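Local coordinates for conserved protein (Mycobacterium tuberculosis, PDB 1RFE) that is of unknown function but probably binds coenzyme F420 and belongs to the pyridoxamine 5'-phosphate oxidase family, probably as an oxidoreductase, at residues I30-G34 with Q35-T39. Sequence-based numbering, arbitrary orientation.
Sequences IGPDG and QPHLT
Gly31 N donates to Gln35 O at 2.8 Å, closing a tight reversal in which a type I beta turn runs from Gly31 to Gly34 and Gly34 N bonds back to Gly31 O at 2.9 Å. This is a beta hairpin at the surface, a type I turn with a G1 beta bulge, joining strand 25-30 to strand 36-46 of the antiparallel sheet. Gly34 takes the left-handed conformation (phi 90°) of the bulge position. Just beyond the turn, Ile30 and Pro36 form an antiparallel non-hydrogen-bonded pair, their CA atoms 4.9 Å apart.

Asp33 adds a side-chain bond within the turn. With CG set between its backbone N and carbonyl carbon (chi1 60°), OD1 swings round to accept from Gln35 N at 3.3 Å, the N-H arriving from above the carboxylate plane. The Gln35 side chain runs alongside in the same direction, its CB against that same OD1, and one water donates to Asp33 OD2 and, weakly, to Gln35 OE1.

His37 meets the start of the turn. It is modelled in two conformers; in one, its ring lies over Gly31, where the lack of a side chain lets it come down onto the backbone in a CH-pi contact, while Pro32 CD approaches CE1 obliquely. In this conformer ND1 is hydrogen-bonded to Asn63 OD1 on helix 59-66, and Gly31 CA sits 3.8 Å from the ring centroid, displaced toward the rim and 3.5 Å from His37 CE1.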
loop_
_atom_site.group_PDB
_atom_site.type_symbol
_atom_site.label_atom_id
_atom_site.label_comp_id
_atom_site.label_asym_id
_atom_site.label_seq_id
_atom_site.Cartn_x
_atom_site.Cartn_y
_atom_site.Cartn_z
ATOM N N ILE A 30 -1.518 0.771 14.980
ATOM C CA ILE A 30 -1.857 1.431 16.210
ATOM C C ILE A 30 -0.860 0.977 17.274
ATOM O O ILE A 30 -0.769 -0.184 17.545
ATOM C CB ILE A 30 -3.282 1.076 16.626
ATOM C CG1 ILE A 30 -4.224 1.574 15.563
ATOM C CG2 ILE A 30 -3.632 1.712 18.035
ATOM C CD1 ILE A 30 -5.656 1.283 15.839
ATOM N N GLY A 31 -0.086 1.910 17.821
ATOM C CA GLY A 31 0.845 1.568 18.866
ATOM C C GLY A 31 0.140 1.126 20.122
ATOM O O GLY A 31 -1.049 1.341 20.269
ATOM N N PRO A 32 0.887 0.542 21.054
ATOM C CA PRO A 32 0.293 0.042 22.301
ATOM C C PRO A 32 -0.377 1.094 23.185
ATOM O O PRO A 32 -1.236 0.731 23.995
ATOM C CB PRO A 32 1.485 -0.612 23.058
ATOM C CG PRO A 32 2.682 -0.199 22.414
ATOM C CD PRO A 32 2.334 0.288 21.001
ATOM N N ASP A 33 -0.005 2.357 23.044
ATOM C CA ASP A 33 -0.694 3.464 23.780
ATOM C C ASP A 33 -1.661 4.254 22.895
ATOM O O ASP A 33 -2.134 5.332 23.277
ATOM C CB ASP A 33 0.339 4.426 24.416
ATOM C CG ASP A 33 1.241 5.081 23.391
ATOM O OD1 ASP A 33 1.202 4.722 22.179
ATOM O OD2 ASP A 33 2.027 5.989 23.678
ATOM N N GLY A 34 -1.992 3.680 21.733
ATOM C CA GLY A 34 -2.888 4.298 20.811
ATOM C C GLY A 34 -2.278 5.213 19.767
ATOM O O GLY A 34 -2.986 5.654 18.850
ATOM N N GLN A 35 -0.997 5.530 19.912
ATOM C CA GLN A 35 -0.231 6.375 18.958
ATOM C C GLN A 35 -0.131 5.783 17.579
ATOM O O GLN A 35 0.282 4.658 17.459
ATOM C CB GLN A 35 1.203 6.612 19.453
ATOM C CG GLN A 35 2.039 7.567 18.553
ATOM C CD GLN A 35 1.729 9.030 18.720
ATOM O OE1 GLN A 35 1.487 9.481 19.821
ATOM N NE2 GLN A 35 1.843 9.801 17.630
ATOM N N PRO A 36 -0.482 6.526 16.526
ATOM C CA PRO A 36 -0.317 5.992 15.186
ATOM C C PRO A 36 1.172 5.808 14.841
ATOM O O PRO A 36 1.970 6.698 15.070
ATOM C CB PRO A 36 -0.972 7.018 14.286
ATOM C CG PRO A 36 -1.575 7.985 15.115
ATOM C CD PRO A 36 -1.086 7.855 16.513
ATOM N N HIS A 37 1.513 4.621 14.366
ATOM C CA HIS A 37 2.888 4.271 14.052
ATOM C C HIS A 37 2.960 4.235 12.542
ATOM O O HIS A 37 2.283 3.416 11.923
ATOM C CB HIS A 37 3.266 2.905 14.636
ATOM C CG HIS A 37 3.654 2.947 16.088
ATOM N ND1 HIS A 37 3.767 1.801 16.861
ATOM C CD2 HIS A 37 3.975 3.989 16.901
ATOM C CE1 HIS A 37 4.156 2.141 18.081
ATOM N NE2 HIS A 37 4.258 3.462 18.139
ATOM N N LEU A 38 3.780 5.126 11.964
ATOM C CA LEU A 38 3.857 5.277 10.515
ATOM C C LEU A 38 5.121 4.725 9.882
ATOM O O LEU A 38 6.217 4.994 10.363
ATOM C CB LEU A 38 3.757 6.739 10.158
ATOM C CG LEU A 38 2.530 7.528 10.612
ATOM C CD1 LEU A 38 2.565 8.980 10.038
ATOM C CD2 LEU A 38 1.181 6.761 10.312
ATOM N N THR A 39 4.978 3.998 8.762
ATOM C CA THR A 39 6.143 3.518 7.992
ATOM C C THR A 39 5.848 3.655 6.498
ATOM O O THR A 39 4.705 3.555 6.082
ATOM C CB THR A 39 6.478 2.044 8.320
ATOM O OG1 THR A 39 5.440 1.190 7.829
ATOM C CG2 THR A 39 6.517 1.767 9.837
HETATM O O HOH W 1 1.597 8.354 22.994
#